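PDB 1Q1L: chorismate synthase from Aquifex aeolicus, which catalyses the elimination of phosphate from 5-enolpyruvylshikimate-3-phosphate to give chorismate, the last step of the shikimate pathway, with reduced FMN as cofactor. Local coordinates for residues 248-252 against 253-257; 279-282 against 283-286; 384-387 against 388-392. One frame throughout, in Å; residues are numbered along the deposited sequence.

How the contacts relate
Each contact is local, made between neighbouring residues of one continuous piece of chain, so none closes a long loop. They follow one another in series, and none nests in or crosses another. Contact 1 (248-257) turns the loop after strand 229-236 into helix 252-261. Contact 2 (279-286) is a tight turn on the way from strand 266-271 to strand 289-292, its centre about 23 Å from that of contact 1. Contact 3 (384-392) opens the last helix, 384-399, with its centre about 38 Å from that of contact 2. Contacts 1 and 2 both reach the second subunit of the tetramer, whereas contacts 1 and 3 both reach the third.

Contact 1 (248-252 against 253-257); sequences WDRRI and DGRIA
R255 folds back from the first turn of helix 252-261 over the backbone that leads into it. Its CB lies 3.6 Å from I252 O, and its CG is at the same distance from R251 O. The bend about the CG-CD bond (chi3 -123°) brings NE alongside R250 O and turns NH2 onto the same oxygen. The R255 NH2 to R250 O hydrogen bond is 3.2 Å long and fairly straight (158°), with the oxygen at the edge of the guanidinium and in its plane. NH2 also forms a salt bridge to E377, whose other carboxylate oxygen takes R250 NH1, so the two arginines come within 4.3 Å (R250 NH1 to R255 NH2) around a shared anion.

R251 holds the N-cap position, and its carbonyl oxygen accepts R255 N in a helical i to i+4 bond; the next runs from I256 N to I252 O at 2.9 Å. D253 lies beside R251, pointing the same way, with carboxylate and guanidinium nearly coplanar. Their salt bridge is long, 3.9 Å from R251 NH1 to D253 OD2, while D253 OD1 receives a weak bond from G254 N. On the apolar side I252 CG1 meets I256 CD1 at 4.1 Å, and I252 packs on V370 and A374 of helix 356-379.

The helix start is thus gripped by both backbone and side chain: R255 satisfies a loop carbonyl just ahead of the helix, and E377 probably offsets part of the positive charge that R250 and R255 bring into this largely buried place.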
loop_
_atom_site.group_PDB
_atom_site.type_symbol
_atom_site.label_atom_id
_atom_site.label_comp_id
_atom_site.label_asym_id
_atom_site.label_seq_id
_atom_site.Cartn_x
_atom_site.Cartn_y
_atom_site.Cartn_z
ATOM N N TRP A 248 -9.653 11.292 -0.127
ATOM C CA TRP A 248 -10.206 10.947 -1.431
ATOM C C TRP A 248 -10.219 9.454 -1.740
ATOM O O TRP A 248 -11.213 8.940 -2.259
ATOM C CB TRP A 248 -9.459 11.693 -2.550
ATOM C CG TRP A 248 -8.085 11.161 -2.816
ATOM C CD1 TRP A 248 -6.964 11.368 -2.065
ATOM C CD2 TRP A 248 -7.705 10.262 -3.866
ATOM N NE1 TRP A 248 -5.911 10.650 -2.578
ATOM C CE2 TRP A 248 -6.337 9.962 -3.684
ATOM C CE3 TRP A 248 -8.388 9.679 -4.943
ATOM C CZ2 TRP A 248 -5.637 9.102 -4.535
ATOM C CZ3 TRP A 248 -7.693 8.825 -5.792
ATOM C CH2 TRP A 248 -6.328 8.545 -5.581
ATOM N N ASP A 249 -9.127 8.762 -1.413
ATOM C CA ASP A 249 -9.028 7.334 -1.695
ATOM C C ASP A 249 -9.823 6.425 -0.765
ATOM O O ASP A 249 -9.835 5.213 -0.959
ATOM C CB ASP A 249 -7.557 6.882 -1.718
ATOM C CG ASP A 249 -6.780 7.320 -0.481
ATOM O OD1 ASP A 249 -7.404 7.620 0.559
ATOM O OD2 ASP A 249 -5.533 7.352 -0.548
ATOM N N ARG A 250 -10.490 6.992 0.236
ATOM C CA ARG A 250 -11.284 6.182 1.158
ATOM C C ARG A 250 -12.772 6.200 0.808
ATOM O O ARG A 250 -13.556 5.398 1.314
ATOM C CB ARG A 250 -11.089 6.659 2.596
ATOM C CG ARG A 250 -9.736 6.294 3.201
ATOM C CD ARG A 250 -9.505 7.072 4.491
ATOM N NE ARG A 250 -9.484 6.238 5.694
ATOM C CZ ARG A 250 -10.438 5.378 6.044
ATOM N NH1 ARG A 250 -11.511 5.211 5.280
ATOM N NH2 ARG A 250 -10.326 4.696 7.176
ATOM N N ARG A 251 -13.158 7.111 -0.070
ATOM C CA ARG A 251 -14.552 7.222 -0.477
ATOM C C ARG A 251 -15.020 5.939 -1.149
ATOM O O ARG A 251 -14.397 5.466 -2.105
ATOM C CB ARG A 251 -14.711 8.420 -1.404
ATOM C CG ARG A 251 -14.578 9.739 -0.656
ATOM C CD ARG A 251 -14.574 10.941 -1.587
ATOM N NE ARG A 251 -15.135 12.107 -0.917
ATOM C CZ ARG A 251 -16.408 12.476 -1.008
ATOM N NH1 ARG A 251 -17.252 11.775 -1.755
ATOM N NH2 ARG A 251 -16.842 13.531 -0.334
ATOM N N ILE A 252 -16.122 5.386 -0.644
ATOM C CA ILE A 252 -16.660 4.136 -1.160
ATOM C C ILE A 252 -16.992 4.167 -2.655
ATOM O O ILE A 252 -16.770 3.182 -3.366
ATOM C CB ILE A 252 -17.915 3.703 -0.345
ATOM C CG1 ILE A 252 -18.226 2.231 -0.606
ATOM C CG2 ILE A 252 -19.114 4.562 -0.714
ATOM C CD1 ILE A 252 -17.119 1.297 -0.165
ATOM N N ASP A 253 -17.506 5.293 -3.139
ATOM C CA ASP A 253 -17.865 5.411 -4.553
ATOM C C ASP A 253 -16.640 5.268 -5.448
ATOM O O ASP A 253 -16.671 4.561 -6.457
ATOM C CB ASP A 253 -18.552 6.753 -4.814
ATOM C CG ASP A 253 -17.960 7.879 -3.984
ATOM O OD1 ASP A 253 -16.732 8.107 -4.059
ATOM O OD2 ASP A 253 -18.724 8.536 -3.249
ATOM N N GLY A 254 -15.559 5.938 -5.073
ATOM C CA GLY A 254 -14.342 5.840 -5.853
ATOM C C GLY A 254 -13.869 4.403 -5.896
ATOM O O GLY A 254 -13.506 3.901 -6.958
ATOM N N ARG A 255 -13.877 3.728 -4.750
ATOM C CA ARG A 255 -13.433 2.333 -4.701
ATOM C C ARG A 255 -14.303 1.442 -5.580
ATOM O O ARG A 255 -13.799 0.586 -6.302
ATOM C CB ARG A 255 -13.457 1.803 -3.271
ATOM C CG ARG A 255 -12.432 2.442 -2.341
ATOM C CD ARG A 255 -12.255 1.550 -1.127
ATOM N NE ARG A 255 -12.526 2.256 0.110
ATOM C CZ ARG A 255 -12.625 1.669 1.297
ATOM N NH1 ARG A 255 -12.477 0.353 1.410
ATOM N NH2 ARG A 255 -12.875 2.402 2.371
ATOM N N ILE A 256 -15.613 1.631 -5.508
ATOM C CA ILE A 256 -16.515 0.849 -6.339
ATOM C C ILE A 256 -16.181 1.124 -7.802
ATOM O O ILE A 256 -16.062 0.201 -8.602
ATOM C CB ILE A 256 -17.997 1.213 -6.061
ATOM C CG1 ILE A 256 -18.403 0.691 -4.681
ATOM C CG2 ILE A 256 -18.899 0.633 -7.149
ATOM C CD1 ILE A 256 -19.801 1.100 -4.249
ATOM N N ALA A 257 -16.006 2.399 -8.140
ATOM C CA ALA A 257 -15.686 2.802 -9.511
ATOM C C ALA A 257 -14.441 2.116 -10.069
ATOM O O ALA A 257 -14.438 1.662 -11.211
ATOM C CB ALA A 257 -15.508 4.325 -9.588
#

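Contact 2 (279-282 against 283-286); sequences RRFG and SQVH
Q284 lies across F281, its aliphatic CG 3.3 Å from F281 CB and its CD 3.4 Å from F281 CD2. The first torsion of Q284, at 27°, lies well short of the usual staggered position and swings CG back over the preceding residues, 3.0 Å from F281 O. From there the extended chain carries the amide group past the F281 backbone N to the ring, the amide and ring planes standing 45° apart. Replacing Q284 by an alanine would take away this whole overlay, and F281 CB and CD2 would probably lose their neighbour, leaving the ring freer to turn.

The backbone makes two overlapping type I turns. Q284 N bonds to F281 O at 2.8 Å, approaching from above the carbonyl plane. G282 O then takes two donors: V285 N, again well above the carbonyl plane, and H286 N. The latter, 2.9 Å from G282 O, comes in almost in line with the C=O bond, and its N-H points nearly straight at the oxygen (168°). R280 reaches over the same turn. Its CB packs on V285 CG2 at 3.6 Å, and its extended chain delivers NH1 to Q284 O in a weak hydrogen bond of 3.4 Å, the oxygen at the edge of the guanidinium and in its plane.

The turn also meets the second subunit, where E225 of that subunit accepts S283 N and packs against F281, and P325 of that subunit touches V285. Within the chain N303 bonds to V285 O. Four backbone amides in succession, from S283 to H286, are therefore used, three by carbonyls of the turn itself and one by a carboxylate of the neighbouring subunit, so the loop's shape and its place in the interface are set together.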
loop_
_atom_site.group_PDB
_atom_site.type_symbol
_atom_site.label_atom_id
_atom_site.label_comp_id
_atom_site.label_asym_id
_atom_site.label_seq_id
_atom_site.Cartn_x
_atom_site.Cartn_y
_atom_site.Cartn_z
ATOM N N ARG A 279 -28.811 15.668 -14.882
ATOM C CA ARG A 279 -29.738 16.394 -15.748
ATOM C C ARG A 279 -31.013 16.781 -15.003
ATOM O O ARG A 279 -31.862 17.487 -15.546
ATOM C CB ARG A 279 -30.124 15.535 -16.952
ATOM C CG ARG A 279 -28.959 14.823 -17.596
ATOM C CD ARG A 279 -29.398 13.972 -18.776
ATOM N NE ARG A 279 -28.386 12.976 -19.122
ATOM C CZ ARG A 279 -27.106 13.251 -19.360
ATOM N NH1 ARG A 279 -26.664 14.501 -19.290
ATOM N NH2 ARG A 279 -26.260 12.275 -19.662
ATOM N N ARG A 280 -31.145 16.317 -13.762
ATOM C CA ARG A 280 -32.332 16.603 -12.968
ATOM C C ARG A 280 -32.128 17.717 -11.954
ATOM O O ARG A 280 -31.008 18.164 -11.722
ATOM C CB ARG A 280 -32.786 15.349 -12.222
ATOM C CG ARG A 280 -33.239 14.197 -13.104
ATOM C CD ARG A 280 -33.845 13.119 -12.225
ATOM N NE ARG A 280 -34.340 11.969 -12.973
ATOM C CZ ARG A 280 -35.022 10.973 -12.419
ATOM N NH1 ARG A 280 -35.286 10.992 -11.120
ATOM N NH2 ARG A 280 -35.438 9.957 -13.163
ATOM N N PHE A 281 -33.229 18.157 -11.353
ATOM C CA PHE A 281 -33.189 19.201 -10.338
ATOM C C PHE A 281 -32.847 18.562 -8.999
ATOM O O PHE A 281 -33.203 17.413 -8.743
ATOM C CB PHE A 281 -34.550 19.899 -10.233
ATOM C CG PHE A 281 -34.924 20.689 -11.455
ATOM C CD1 PHE A 281 -34.152 21.773 -11.860
ATOM C CD2 PHE A 281 -36.046 20.347 -12.206
ATOM C CE1 PHE A 281 -34.491 22.510 -12.999
ATOM C CE2 PHE A 281 -36.394 21.077 -13.345
ATOM C CZ PHE A 281 -35.612 22.162 -13.741
ATOM N N GLY A 282 -32.156 19.306 -8.148
ATOM C CA GLY A 282 -31.790 18.775 -6.850
ATOM C C GLY A 282 -32.949 18.099 -6.138
ATOM O O GLY A 282 -32.785 17.028 -5.553
ATOM N N SER A 283 -34.127 18.715 -6.197
ATOM C CA SER A 283 -35.306 18.171 -5.531
ATOM C C SER A 283 -35.787 16.846 -6.117
ATOM O O SER A 283 -36.400 16.042 -5.417
ATOM C CB SER A 283 -36.451 19.192 -5.560
ATOM O OG SER A 283 -36.874 19.452 -6.886
ATOM N N GLN A 284 -35.519 16.613 -7.397
ATOM C CA GLN A 284 -35.945 15.364 -8.019
ATOM C C GLN A 284 -34.871 14.283 -7.946
ATOM O O GLN A 284 -35.010 13.215 -8.540
ATOM C CB GLN A 284 -36.374 15.600 -9.473
ATOM C CG GLN A 284 -35.729 16.790 -10.155
ATOM C CD GLN A 284 -36.279 17.024 -11.553
ATOM O OE1 GLN A 284 -37.494 17.034 -11.761
ATOM N NE2 GLN A 284 -35.388 17.222 -12.516
ATOM N N VAL A 285 -33.801 14.569 -7.211
ATOM C CA VAL A 285 -32.717 13.613 -7.037
ATOM C C VAL A 285 -32.615 13.263 -5.559
ATOM O O VAL A 285 -32.483 12.097 -5.194
ATOM C CB VAL A 285 -31.364 14.193 -7.508
ATOM C CG1 VAL A 285 -30.234 13.229 -7.162
ATOM C CG2 VAL A 285 -31.396 14.433 -9.012
ATOM N N HIS A 286 -32.691 14.292 -4.720
ATOM C CA HIS A 286 -32.603 14.156 -3.271
ATOM C C HIS A 286 -33.420 13.004 -2.706
ATOM O O HIS A 286 -34.612 12.883 -2.982
ATOM C CB HIS A 286 -33.050 15.457 -2.599
ATOM C CG HIS A 286 -33.098 15.382 -1.105
ATOM N ND1 HIS A 286 -31.969 15.208 -0.331
ATOM C CD2 HIS A 286 -34.140 15.441 -0.242
ATOM C CE1 HIS A 286 -32.316 15.160 0.943
ATOM N NE2 HIS A 286 -33.627 15.299 1.025
#

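Contact 3 (384-387 against 388-392); sequences MEEV and KKRFE
M384 is a selenomethionine at the start of helix 384-399, and the bends at chi2 (-52°) and chi3 fold its terminal CE back to 3.7 Å from K388 CE. K388 runs extended across it, with its CG 3.1 Å from M384 O, the oxygen that also accepts K388 N. E385 makes the next helical bond, from its O to K389 N, while its carboxylate bonds to N126 of the fourth subunit.

E386 carries the main side-chain contact. With CG anti to the backbone N (chi1 -178°) and the chain extended, it runs alongside R390, one turn on. E386 CG sits 3.3 Å above one face of the R390 guanidinium, offset toward the rim, and the carboxylate plane is turned 33° from it. The salt bridge, 3.3 Å from E386 OE2 to R390 NH2, places the oxygen well out of the guanidinium plane, so it is a pairing of charges in which no N-H points at the oxygen. E386 OE1 is taken by D382 N, just before the helix, and by K378 of the third subunit.

V387 O accepts F391 N at 2.9 Å, and the V387 side chain packs against F159 and against L379 of helix 356-379.

With NH1 of R390 bonded to L379 O and to K378 O of the third subunit, E386 meets the guanidinium over its face and probably offsets part of its charge. R390 thereby ties the helix to the end of helix 356-379 and E386 to the link before it, and both reach the third subunit.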
loop_
_atom_site.group_PDB
_atom_site.type_symbol
_atom_site.label_atom_id
_atom_site.label_comp_id
_atom_site.label_asym_id
_atom_site.label_seq_id
_atom_site.Cartn_x
_atom_site.Cartn_y
_atom_site.Cartn_z
HETATM N N MSE A 384 -14.515 -14.982 12.795
HETATM C CA MSE A 384 -15.919 -14.639 12.588
HETATM C C MSE A 384 -16.727 -14.237 13.813
HETATM O O MSE A 384 -17.533 -13.307 13.749
HETATM C CB MSE A 384 -16.622 -15.778 11.854
HETATM C CG MSE A 384 -16.138 -15.967 10.422
HETATM SE SE MSE A 384 -16.177 -14.325 9.372
HETATM C CE MSE A 384 -18.063 -13.910 9.556
ATOM N N GLU A 385 -16.522 -14.936 14.921
ATOM C CA GLU A 385 -17.235 -14.635 16.154
ATOM C C GLU A 385 -16.961 -13.185 16.574
ATOM O O GLU A 385 -17.858 -12.461 17.005
ATOM C CB GLU A 385 -16.776 -15.587 17.264
ATOM C CG GLU A 385 -17.054 -17.084 17.020
ATOM C CD GLU A 385 -16.324 -17.689 15.809
ATOM O OE1 GLU A 385 -15.080 -17.563 15.695
ATOM O OE2 GLU A 385 -17.016 -18.316 14.969
ATOM N N GLU A 386 -15.707 -12.775 16.435
ATOM C CA GLU A 386 -15.255 -11.432 16.803
ATOM C C GLU A 386 -15.854 -10.345 15.893
ATOM O O GLU A 386 -16.355 -9.321 16.369
ATOM C CB GLU A 386 -13.725 -11.409 16.729
ATOM C CG GLU A 386 -13.054 -10.120 17.121
ATOM C CD GLU A 386 -11.543 -10.285 17.216
ATOM O OE1 GLU A 386 -10.891 -10.574 16.181
ATOM O OE2 GLU A 386 -11.011 -10.137 18.337
ATOM N N VAL A 387 -15.795 -10.579 14.588
ATOM C CA VAL A 387 -16.317 -9.633 13.613
ATOM C C VAL A 387 -17.839 -9.500 13.719
ATOM O O VAL A 387 -18.376 -8.396 13.662
ATOM C CB VAL A 387 -15.940 -10.067 12.178
ATOM C CG1 VAL A 387 -16.423 -9.034 11.172
ATOM C CG2 VAL A 387 -14.431 -10.241 12.072
ATOM N N LYS A 388 -18.528 -10.624 13.880
ATOM C CA LYS A 388 -19.988 -10.608 13.995
ATOM C C LYS A 388 -20.459 -9.827 15.214
ATOM O O LYS A 388 -21.475 -9.140 15.163
ATOM C CB LYS A 388 -20.537 -12.028 14.076
ATOM C CG LYS A 388 -20.463 -12.811 12.777
ATOM C CD LYS A 388 -20.997 -14.214 13.003
ATOM C CE LYS A 388 -20.843 -15.075 11.769
ATOM N NZ LYS A 388 -21.324 -16.458 12.030
ATOM N N LYS A 389 -19.725 -9.945 16.313
ATOM C CA LYS A 389 -20.084 -9.233 17.527
ATOM C C LYS A 389 -19.943 -7.727 17.317
ATOM O O LYS A 389 -20.776 -6.947 17.779
ATOM C CB LYS A 389 -19.189 -9.690 18.686
ATOM C CG LYS A 389 -19.321 -8.849 19.947
ATOM C CD LYS A 389 -20.700 -8.975 20.568
ATOM C CE LYS A 389 -20.866 -8.010 21.735
ATOM N NZ LYS A 389 -19.760 -8.138 22.731
ATOM N N ARG A 390 -18.887 -7.318 16.620
ATOM C CA ARG A 390 -18.658 -5.899 16.370
ATOM C C ARG A 390 -19.682 -5.339 15.389
ATOM O O ARG A 390 -20.043 -4.164 15.455
ATOM C CB ARG A 390 -17.241 -5.684 15.840
ATOM C CG ARG A 390 -16.169 -6.135 16.814
ATOM C CD ARG A 390 -14.798 -6.026 16.194
ATOM N NE ARG A 390 -13.749 -6.493 17.092
ATOM C CZ ARG A 390 -12.456 -6.501 16.784
ATOM N NH1 ARG A 390 -12.055 -6.061 15.597
ATOM N NH2 ARG A 390 -11.565 -6.956 17.659
ATOM N N PHE A 391 -20.143 -6.185 14.478
ATOM C CA PHE A 391 -21.139 -5.782 13.491
ATOM C C PHE A 391 -22.434 -5.485 14.253
ATOM O O PHE A 391 -23.048 -4.426 14.080
ATOM C CB PHE A 391 -21.364 -6.921 12.491
ATOM C CG PHE A 391 -22.357 -6.600 11.400
ATOM C CD1 PHE A 391 -21.962 -5.910 10.259
ATOM C CD2 PHE A 391 -23.684 -7.000 11.512
ATOM C CE1 PHE A 391 -22.876 -5.624 9.241
ATOM C CE2 PHE A 391 -24.608 -6.717 10.502
ATOM C CZ PHE A 391 -24.200 -6.028 9.365
ATOM N N GLU A 392 -22.823 -6.422 15.115
ATOM C CA GLU A 392 -24.035 -6.308 15.917
ATOM C C GLU A 392 -24.042 -5.067 16.799
ATOM O O GLU A 392 -25.048 -4.368 16.884
ATOM C CB GLU A 392 -24.203 -7.566 16.765
ATOM C CG GLU A 392 -24.386 -8.822 15.925
ATOM C CD GLU A 392 -24.134 -10.099 16.705
ATOM O OE1 GLU A 392 -24.270 -11.193 16.114
ATOM O OE2 GLU A 392 -23.793 -10.012 17.905
#